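Local coordinates for reticulocyte-binding protein 2a (Plasmodium vivax, PDB 4Z8N), which probably helps the malaria parasite recognise and enter reticulocytes, this chain being its mostly alpha-helical erythrocyte-binding domain, at residues 75-78 with 79-83; 195-199 with 200-204; 281-284 with 285-289. All blocks are in the same frame, centred on the assembly; numbering follows the deposited sequence.

In the fold
All three contacts are local, each between neighbouring turns or at a helix start, and they come in series along the chain: contact 1 within helix 71-85, contact 2 where the loop after helix 168-194 enters helix 199-237, and contact 3 within the last long helix, 246-297. Contacts 2 and 3 have centres about 13 Å apart and touch, Ile204 packing on Leu287 and Tyr288, so helices 199-237 and 246-297, successive in the chain, are joined there. Contact 1 lies about 19 Å from each of the others, centre to centre, without touching them. Together they illustrate how local order within helices accompanies the packing between them in this helical erythrocyte-binding domain.

Contact 1 of 3, residues 75-78 with 79-83; sequences AALE and KTIFV
Lys79 N donates to Ala75 O at 2.9 Å, the first of four successive backbone hydrogen bonds that join residues 75-78 to the next turn. Thr80 N to Ala76 O, Ile81 N to Leu77 O and Phe82 N to Glu78 O follow in the same i to i+4 pattern, the bond from Ile81 N to Leu77 O measuring 3.0 Å with an N-H...O angle of 160°. Beside the second of these bonds, the hydroxyl of Thr80 comes back over the preceding turn, its OG1 lying 3.0 Å from Ala76 O. The first torsion explains this approach: at chi1 -60°, OG1 stands beside the backbone N and faces the earlier carbonyls, while CG2 takes the position anti to that N. The hydroxyl is hydrogen-bonded to Gln107 OE1 on helix 94-115, which ties this face of the helix to its neighbour.

The pattern is that of an ordinary alpha-helix, the short helix 71-85 within the erythrocyte-binding domain, with a buried face and an exposed one. Glu78 sends an extended chain away from the following turn, and its carboxylate is shared between two partners: OE1 forms a salt bridge with Lys74, one turn earlier, and OE2 accepts from the backbone N of Ile4 near the chain start. On the buried face Ile81 lies along the carbonyl of Leu77, its CG1 3.2 Å from Leu77 O, and its CD1 reaches back to Leu77 CG at 4.2 Å. Both side chains also touch Ile4, and Leu77 packs on Tyr104 of helix 94-115. On the exposed face the Lys79 chain bends at chi2 and chi3, carrying its end away from residues 75-78, although Lys79 CB still rests 3.6 Å from Ala75 O. The ring of Phe82 likewise leads away, meeting His90 edge-to-face.

Contact 2 of 3, residues 195-199 with 200-204; sequences IDNNV and TISAI
Asn198 caps the start of helix 199-237 by accepting from Ile201 N through its side-chain oxygen. This N-cap bond, Ile201 N to Asn198 OD1, is 3.0 Å long with an N-H...O angle of 158°, and the donor stands above the plane of the side-chain amide. The first torsion of Asn198 makes it possible: with chi1 at 53°, CG sits between the backbone N and the carbonyl carbon, and the amide turns in over the opening turn. The cap thus satisfies an N-H that has no earlier helical carbonyl to use.

The tight side of the contact gathers around Asn198 and Ile201. Asn198 O takes two hydrogen bonds from one residue: Ser202 N approaches in the carbonyl plane at 3.0 Å, whereas Ser202 OG comes from above that plane. The Ile201 side chain crosses one face of the amide at about a right angle to Asn198, its CD1 3.6 Å from Asn198 ND2. Farther on, that isoleucine is buried against Met188 and Val191 of helix 168-194 and Leu291 of helix 246-297. Thr200 turns its hydroxyl to Glu88.

Toward the loop the packing thins. Asp196 and Asn197 are exposed; the Asp196 carboxylate has a long, weak ion pair with Lys298. A weak hydrogen bond from Asn198 ND2 to Asp196 O, 3.2 Å at an N-H...O angle of 127°, may help to hold the ND2 end of the capping amide. Ile195, partly exposed, meets the helix through one methyl, its CG2 4.1 Å from Ile201 CD1.

Contact 3 of 3, residues 281-284 with 285-289; sequences GKLL and ANLYN
Leu284 and Tyr288, one turn apart on helix 246-297, press together along most of the tyrosine's length. The tyrosine begins with CB 3.6 Å from Leu284 O, the same carbonyl that accepts a hydrogen bond from its backbone N. At chi1 -78° the ring leans back along the helix, bringing CG and CD2 beside that carbonyl, each 3.5 Å from Leu284 O. CE2 then meets Leu284 CG at 3.6 Å, and CZ lies near both CG and CD1 of the leucine. Leu284 CD1 stands over one face of the ring, 4.2 Å from its centroid and offset toward the rim, a CH-pi contact. At the tip, Tyr288 OH passes both leucine methyls, 3.8 Å from Leu284 CD2, and finds its hydrogen bond on Gln208 of helix 199-237.

A second pair lines the buried face, where Leu287 CD1 approaches Leu283 CG at 4.2 Å and both leucines pack on Leu207. Asn289 ND2 and Asn289 N reach Ala285 O from opposite faces of its carbonyl plane.

With Leu284 over one face of its ring and its hydroxyl bonded to Gln208, Tyr288 presents an apolar surface to Ile204 of the neighbouring helix and ends in a polar group whose hydrogen bond probably limits its movement, whereas on the exposed flank a water bridges Lys282 O, at 3.0 Å, and, weakly, the Asn286 amide through OD1.

Contact 1 of 3, residues 75-78 with 79-83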
ATOM      1  N   ALA A  75       7.439 -16.565   5.336  1.00 44.89           N
ATOM      2  CA  ALA A  75       7.096 -17.509   6.393  1.00 41.80           C
ATOM      3  C   ALA A  75       8.086 -17.436   7.551  1.00 41.70           C
ATOM      4  O   ALA A  75       7.687 -17.338   8.712  1.00 39.93           O
ATOM      5  CB  ALA A  75       7.040 -18.920   5.839  1.00 42.25           C
ATOM      6  N   ALA A  76       9.376 -17.484   7.226  1.00 43.99           N
ATOM      7  CA  ALA A  76      10.427 -17.390   8.232  1.00 43.99           C
ATOM      8  C   ALA A  76      10.317 -16.081   9.010  1.00 42.92           C
ATOM      9  O   ALA A  76      10.477 -16.057  10.232  1.00 41.19           O
ATOM     10  CB  ALA A  76      11.801 -17.509   7.582  1.00 40.97           C
ATOM     11  N   LEU A  77      10.033 -14.998   8.295  1.00 38.29           N
ATOM     12  CA  LEU A  77       9.865 -13.686   8.914  1.00 35.71           C
ATOM     13  C   LEU A  77       8.691 -13.671   9.893  1.00 37.53           C
ATOM     14  O   LEU A  77       8.805 -13.148  11.001  1.00 37.44           O
ATOM     15  CB  LEU A  77       9.667 -12.613   7.840  1.00 33.49           C
ATOM     16  CG  LEU A  77       9.349 -11.191   8.305  1.00 36.25           C
ATOM     17  CD1 LEU A  77      10.450 -10.640   9.209  1.00 36.90           C
ATOM     18  CD2 LEU A  77       9.136 -10.283   7.105  1.00 33.88           C
ATOM     19  N   GLU A  78       7.568 -14.254   9.484  1.00 38.89           N
ATOM     20  CA  GLU A  78       6.372 -14.278  10.322  1.00 39.92           C
ATOM     21  C   GLU A  78       6.523 -15.202  11.532  1.00 38.92           C
ATOM     22  O   GLU A  78       5.937 -14.952  12.584  1.00 34.75           O
ATOM     23  CB  GLU A  78       5.148 -14.691   9.499  1.00 39.23           C
ATOM     24  CG  GLU A  78       4.746 -13.671   8.443  1.00 43.01           C
ATOM     25  CD  GLU A  78       3.327 -13.868   7.946  1.00 50.20           C
ATOM     26  OE1 GLU A  78       3.148 -14.546   6.913  1.00 54.51           O
ATOM     27  OE2 GLU A  78       2.391 -13.338   8.583  1.00 53.24           O
ATOM     28  N   LYS A  79       7.306 -16.266  11.393  1.00 32.85           N
ATOM     29  CA  LYS A  79       7.551 -17.148  12.527  1.00 37.31           C
ATOM     30  C   LYS A  79       8.439 -16.455  13.556  1.00 36.04           C
ATOM     31  O   LYS A  79       8.276 -16.653  14.758  1.00 34.59           O
ATOM     32  CB  LYS A  79       8.180 -18.464  12.073  1.00 48.74           C
ATOM     33  CG  LYS A  79       7.489 -19.680  12.662  1.00 63.36           C
ATOM     34  CD  LYS A  79       5.997 -19.601  12.403  1.00 72.19           C
ATOM     35  CE  LYS A  79       5.182 -20.118  13.575  1.00 77.18           C
ATOM     36  NZ  LYS A  79       3.723 -20.007  13.313  1.00 80.11           N
ATOM     37  N   THR A  80       9.375 -15.639  13.082  1.00 36.62           N
ATOM     38  CA  THR A  80      10.220 -14.859  13.980  1.00 36.83           C
ATOM     39  C   THR A  80       9.389 -13.827  14.741  1.00 38.55           C
ATOM     40  O   THR A  80       9.550 -13.656  15.951  1.00 36.49           O
ATOM     41  CB  THR A  80      11.348 -14.144  13.217  1.00 37.02           C
ATOM     42  OG1 THR A  80      12.159 -15.117  12.548  1.00 42.52           O
ATOM     43  CG2 THR A  80      12.218 -13.342  14.173  1.00 39.65           C
ATOM     44  N   ILE A  81       8.496 -13.150  14.025  1.00 37.72           N
ATOM     45  CA  ILE A  81       7.603 -12.164  14.627  1.00 31.23           C
ATOM     46  C   ILE A  81       6.713 -12.804  15.694  1.00 30.56           C
ATOM     47  O   ILE A  81       6.477 -12.216  16.751  1.00 35.30           O
ATOM     48  CB  ILE A  81       6.726 -11.485  13.550  1.00 29.55           C
ATOM     49  CG1 ILE A  81       7.597 -10.636  12.626  1.00 29.46           C
ATOM     50  CG2 ILE A  81       5.640 -10.631  14.189  1.00 33.21           C
ATOM     51  CD1 ILE A  81       6.845  -9.995  11.492  1.00 28.93           C
ATOM     52  N   PHE A  82       6.235 -14.014  15.414  1.00 30.27           N
ATOM     53  CA  PHE A  82       5.400 -14.757  16.359  1.00 32.47           C
ATOM     54  C   PHE A  82       6.146 -15.003  17.674  1.00 40.85           C
ATOM     55  O   PHE A  82       5.571 -14.871  18.756  1.00 36.11           O
ATOM     56  CB  PHE A  82       4.947 -16.084  15.737  1.00 35.79           C
ATOM     57  CG  PHE A  82       4.018 -16.887  16.610  1.00 36.15           C
ATOM     58  CD1 PHE A  82       2.940 -16.285  17.238  1.00 36.81           C
ATOM     59  CD2 PHE A  82       4.211 -18.250  16.782  1.00 34.33           C
ATOM     60  CE1 PHE A  82       2.081 -17.023  18.036  1.00 42.81           C
ATOM     61  CE2 PHE A  82       3.355 -18.996  17.578  1.00 36.67           C
ATOM     62  CZ  PHE A  82       2.287 -18.381  18.205  1.00 47.53           C
ATOM     63  N   VAL A  83       7.429 -15.347  17.574  1.00 37.54           N
ATOM     64  CA  VAL A  83       8.261 -15.543  18.759  1.00 37.43           C
ATOM     65  C   VAL A  83       8.441 -14.235  19.528  1.00 33.37           C
ATOM     66  O   VAL A  83       8.370 -14.207  20.759  1.00 33.56           O
ATOM     67  CB  VAL A  83       9.656 -16.105  18.398  1.00 42.89           C
ATOM     68  CG1 VAL A  83      10.491 -16.306  19.655  1.00 44.77           C
ATOM     69  CG2 VAL A  83       9.527 -17.413  17.634  1.00 43.22           C
TER

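Contact 2 of 3, residues 195-199 with 200-204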
ATOM      1  N   ILE A 195      12.934  -0.818  36.247  1.00 57.27           N
ATOM      2  CA  ILE A 195      12.748  -2.265  36.247  1.00 59.04           C
ATOM      3  C   ILE A 195      13.838  -2.963  35.439  1.00 59.45           C
ATOM      4  O   ILE A 195      14.210  -2.507  34.358  1.00 55.32           O
ATOM      5  CB  ILE A 195      11.362  -2.651  35.670  1.00 62.65           C
ATOM      6  CG1 ILE A 195      10.253  -1.838  36.341  1.00 59.98           C
ATOM      7  CG2 ILE A 195      11.102  -4.143  35.825  1.00 65.80           C
ATOM      8  CD1 ILE A 195      10.143  -2.068  37.831  1.00 61.26           C
ATOM      9  N   ASP A 196      14.351  -4.069  35.971  1.00 62.75           N
ATOM     10  CA  ASP A 196      15.315  -4.885  35.243  1.00 68.21           C
ATOM     11  C   ASP A 196      14.676  -5.441  33.972  1.00 60.63           C
ATOM     12  O   ASP A 196      13.515  -5.851  33.978  1.00 53.52           O
ATOM     13  CB  ASP A 196      15.838  -6.017  36.127  1.00 82.07           C
ATOM     14  CG  ASP A 196      16.642  -5.507  37.309  1.00 94.63           C
ATOM     15  OD1 ASP A 196      17.653  -4.809  37.084  1.00101.79           O
ATOM     16  OD2 ASP A 196      16.260  -5.797  38.462  1.00 98.76           O
ATOM     17  N   ASN A 197      15.439  -5.435  32.882  1.00 58.59           N
ATOM     18  CA  ASN A 197      14.929  -5.835  31.575  1.00 55.28           C
ATOM     19  C   ASN A 197      14.453  -7.285  31.543  1.00 54.29           C
ATOM     20  O   ASN A 197      15.053  -8.158  32.163  1.00 57.51           O
ATOM     21  CB  ASN A 197      16.003  -5.618  30.508  1.00 54.93           C
ATOM     22  CG  ASN A 197      15.454  -5.718  29.098  1.00 57.30           C
ATOM     23  OD1 ASN A 197      14.242  -5.660  28.883  1.00 50.63           O
ATOM     24  ND2 ASN A 197      16.348  -5.868  28.126  1.00 60.99           N
ATOM     25  N   ASN A 198      13.360  -7.527  30.826  1.00 51.71           N
ATOM     26  CA  ASN A 198      12.834  -8.877  30.644  1.00 52.33           C
ATOM     27  C   ASN A 198      12.157  -8.998  29.282  1.00 46.60           C
ATOM     28  O   ASN A 198      12.036  -8.010  28.559  1.00 44.07           O
ATOM     29  CB  ASN A 198      11.858  -9.239  31.766  1.00 48.79           C
ATOM     30  CG  ASN A 198      10.755  -8.211  31.942  1.00 46.67           C
ATOM     31  OD1 ASN A 198       9.822  -8.139  31.141  1.00 44.99           O
ATOM     32  ND2 ASN A 198      10.851  -7.415  33.001  1.00 46.71           N
ATOM     33  N   VAL A 199      11.712 -10.203  28.936  1.00 47.85           N
ATOM     34  CA  VAL A 199      11.139 -10.445  27.612  1.00 46.85           C
ATOM     35  C   VAL A 199       9.805  -9.721  27.408  1.00 43.57           C
ATOM     36  O   VAL A 199       9.466  -9.347  26.285  1.00 41.98           O
ATOM     37  CB  VAL A 199      10.944 -11.955  27.342  1.00 51.12           C
ATOM     38  CG1 VAL A 199      12.293 -12.645  27.199  1.00 55.08           C
ATOM     39  CG2 VAL A 199      10.115 -12.605  28.444  1.00 51.17           C
ATOM     40  N   THR A 200       9.055  -9.519  28.488  1.00 42.95           N
ATOM     41  CA  THR A 200       7.796  -8.782  28.406  1.00 42.59           C
ATOM     42  C   THR A 200       8.056  -7.326  28.023  1.00 37.55           C
ATOM     43  O   THR A 200       7.373  -6.768  27.165  1.00 36.02           O
ATOM     44  CB  THR A 200       7.013  -8.836  29.731  1.00 40.82           C
ATOM     45  OG1 THR A 200       6.656 -10.193  30.019  1.00 45.61           O
ATOM     46  CG2 THR A 200       5.744  -7.990  29.644  1.00 38.50           C
ATOM     47  N   ILE A 201       9.055  -6.722  28.658  1.00 39.11           N
ATOM     48  CA  ILE A 201       9.464  -5.363  28.321  1.00 41.63           C
ATOM     49  C   ILE A 201       9.955  -5.296  26.878  1.00 42.39           C
ATOM     50  O   ILE A 201       9.592  -4.389  26.128  1.00 41.38           O
ATOM     51  CB  ILE A 201      10.570  -4.854  29.273  1.00 38.40           C
ATOM     52  CG1 ILE A 201       9.992  -4.609  30.669  1.00 42.31           C
ATOM     53  CG2 ILE A 201      11.214  -3.581  28.731  1.00 36.03           C
ATOM     54  CD1 ILE A 201      11.014  -4.122  31.684  1.00 44.00           C
ATOM     55  N   SER A 202      10.775  -6.271  26.495  1.00 44.08           N
ATOM     56  CA  SER A 202      11.310  -6.332  25.141  1.00 45.67           C
ATOM     57  C   SER A 202      10.194  -6.477  24.111  1.00 44.86           C
ATOM     58  O   SER A 202      10.248  -5.873  23.041  1.00 39.92           O
ATOM     59  CB  SER A 202      12.303  -7.487  25.013  1.00 45.18           C
ATOM     60  OG  SER A 202      13.382  -7.332  25.918  1.00 49.98           O
ATOM     61  N   ALA A 203       9.178  -7.268  24.442  1.00 42.35           N
ATOM     62  CA  ALA A 203       8.050  -7.494  23.538  1.00 45.24           C
ATOM     63  C   ALA A 203       7.208  -6.231  23.323  1.00 33.65           C
ATOM     64  O   ALA A 203       6.753  -5.959  22.214  1.00 35.52           O
ATOM     65  CB  ALA A 203       7.175  -8.631  24.066  1.00 38.15           C
ATOM     66  N   ILE A 204       7.002  -5.476  24.399  1.00 41.38           N
ATOM     67  CA  ILE A 204       6.237  -4.230  24.380  1.00 38.56           C
ATOM     68  C   ILE A 204       6.899  -3.221  23.449  1.00 42.04           C
ATOM     69  O   ILE A 204       6.280  -2.635  22.552  1.00 40.70           O
ATOM     70  CB  ILE A 204       6.139  -3.646  25.804  1.00 36.70           C
ATOM     71  CG1 ILE A 204       5.208  -4.495  26.660  1.00 37.79           C
ATOM     72  CG2 ILE A 204       5.665  -2.218  25.798  1.00 36.95           C
ATOM     73  CD1 ILE A 204       5.097  -4.013  28.083  1.00 41.29           C
TER

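Contact 3 of 3, residues 281-284 with 285-289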
ATOM      1  N   GLY A 281      -2.750  -4.080  18.741  1.00 33.61           N
ATOM      2  CA  GLY A 281      -3.209  -3.296  19.874  1.00 30.54           C
ATOM      3  C   GLY A 281      -3.727  -4.154  21.012  1.00 33.11           C
ATOM      4  O   GLY A 281      -3.389  -3.929  22.174  1.00 34.74           O
ATOM      5  N   LYS A 282      -4.545  -5.147  20.678  1.00 34.23           N
ATOM      6  CA  LYS A 282      -5.056  -6.081  21.676  1.00 41.56           C
ATOM      7  C   LYS A 282      -3.911  -6.773  22.412  1.00 40.13           C
ATOM      8  O   LYS A 282      -3.941  -6.911  23.636  1.00 39.14           O
ATOM      9  CB  LYS A 282      -5.969  -7.125  21.028  1.00 45.56           C
ATOM     10  CG  LYS A 282      -6.236  -8.332  21.912  1.00 55.51           C
ATOM     11  CD  LYS A 282      -7.295  -9.249  21.320  1.00 63.63           C
ATOM     12  CE  LYS A 282      -7.492 -10.486  22.188  1.00 68.08           C
ATOM     13  NZ  LYS A 282      -8.635 -11.325  21.728  1.00 73.67           N
ATOM     14  N   LEU A 283      -2.902  -7.199  21.658  1.00 39.78           N
ATOM     15  CA  LEU A 283      -1.740  -7.864  22.238  1.00 38.46           C
ATOM     16  C   LEU A 283      -0.946  -6.910  23.120  1.00 36.90           C
ATOM     17  O   LEU A 283      -0.486  -7.287  24.200  1.00 35.31           O
ATOM     18  CB  LEU A 283      -0.841  -8.433  21.140  1.00 40.69           C
ATOM     19  CG  LEU A 283       0.459  -9.098  21.602  1.00 42.21           C
ATOM     20  CD1 LEU A 283       0.189 -10.191  22.629  1.00 42.98           C
ATOM     21  CD2 LEU A 283       1.213  -9.664  20.411  1.00 45.56           C
ATOM     22  N   LEU A 284      -0.788  -5.673  22.656  1.00 35.26           N
ATOM     23  CA  LEU A 284      -0.039  -4.665  23.398  1.00 34.10           C
ATOM     24  C   LEU A 284      -0.678  -4.372  24.748  1.00 36.17           C
ATOM     25  O   LEU A 284       0.018  -4.240  25.753  1.00 37.37           O
ATOM     26  CB  LEU A 284       0.075  -3.372  22.585  1.00 35.75           C
ATOM     27  CG  LEU A 284       0.861  -2.247  23.267  1.00 35.64           C
ATOM     28  CD1 LEU A 284       2.298  -2.676  23.528  1.00 31.01           C
ATOM     29  CD2 LEU A 284       0.821  -0.972  22.442  1.00 33.43           C
ATOM     30  N   ALA A 285      -2.005  -4.269  24.767  1.00 37.71           N
ATOM     31  CA  ALA A 285      -2.727  -4.013  26.009  1.00 36.91           C
ATOM     32  C   ALA A 285      -2.515  -5.159  26.993  1.00 38.40           C
ATOM     33  O   ALA A 285      -2.359  -4.937  28.194  1.00 38.23           O
ATOM     34  CB  ALA A 285      -4.209  -3.810  25.736  1.00 35.59           C
ATOM     35  N   ASN A 286      -2.506  -6.383  26.475  1.00 34.09           N
ATOM     36  CA  ASN A 286      -2.235  -7.557  27.296  1.00 40.46           C
ATOM     37  C   ASN A 286      -0.801  -7.558  27.815  1.00 38.26           C
ATOM     38  O   ASN A 286      -0.547  -7.949  28.953  1.00 41.19           O
ATOM     39  CB  ASN A 286      -2.506  -8.840  26.507  1.00 43.54           C
ATOM     40  CG  ASN A 286      -3.984  -9.104  26.317  1.00 49.17           C
ATOM     41  OD1 ASN A 286      -4.800  -8.785  27.182  1.00 48.37           O
ATOM     42  ND2 ASN A 286      -4.338  -9.694  25.182  1.00 56.25           N
ATOM     43  N   LEU A 287       0.129  -7.122  26.969  1.00 35.69           N
ATOM     44  CA  LEU A 287       1.534  -7.015  27.350  1.00 37.72           C
ATOM     45  C   LEU A 287       1.724  -5.991  28.464  1.00 37.78           C
ATOM     46  O   LEU A 287       2.492  -6.219  29.399  1.00 40.39           O
ATOM     47  CB  LEU A 287       2.391  -6.644  26.138  1.00 35.53           C
ATOM     48  CG  LEU A 287       2.805  -7.804  25.227  1.00 39.27           C
ATOM     49  CD1 LEU A 287       3.391  -7.278  23.932  1.00 38.15           C
ATOM     50  CD2 LEU A 287       3.809  -8.701  25.932  1.00 40.01           C
ATOM     51  N   TYR A 288       1.022  -4.865  28.361  1.00 35.09           N
ATOM     52  CA  TYR A 288       1.049  -3.846  29.409  1.00 39.99           C
ATOM     53  C   TYR A 288       0.565  -4.412  30.743  1.00 44.92           C
ATOM     54  O   TYR A 288       1.178  -4.175  31.783  1.00 37.20           O
ATOM     55  CB  TYR A 288       0.187  -2.643  29.023  1.00 39.70           C
ATOM     56  CG  TYR A 288       0.816  -1.688  28.029  1.00 43.16           C
ATOM     57  CD1 TYR A 288       2.184  -1.443  28.030  1.00 44.20           C
ATOM     58  CD2 TYR A 288       0.033  -1.021  27.098  1.00 45.04           C
ATOM     59  CE1 TYR A 288       2.753  -0.563  27.123  1.00 43.87           C
ATOM     60  CE2 TYR A 288       0.591  -0.140  26.190  1.00 45.35           C
ATOM     61  CZ  TYR A 288       1.949   0.085  26.204  1.00 46.63           C
ATOM     62  OH  TYR A 288       2.496   0.962  25.294  1.00 44.59           O
ATOM     63  N   ASN A 289      -0.538  -5.156  30.707  1.00 40.33           N
ATOM     64  CA  ASN A 289      -1.100  -5.751  31.917  1.00 44.98           C
ATOM     65  C   ASN A 289      -0.190  -6.811  32.528  1.00 43.70           C
ATOM     66  O   ASN A 289      -0.131  -6.959  33.749  1.00 45.69           O
ATOM     67  CB  ASN A 289      -2.475  -6.356  31.624  1.00 47.12           C
ATOM     68  CG  ASN A 289      -3.588  -5.331  31.708  1.00 53.37           C
ATOM     69  OD1 ASN A 289      -4.008  -4.944  32.799  1.00 62.62           O
ATOM     70  ND2 ASN A 289      -4.072  -4.887  30.557  1.00 50.45           N
TER
HETATM   71  O   HOH W   1      -6.607  -6.786  24.975  1.00 48.18           O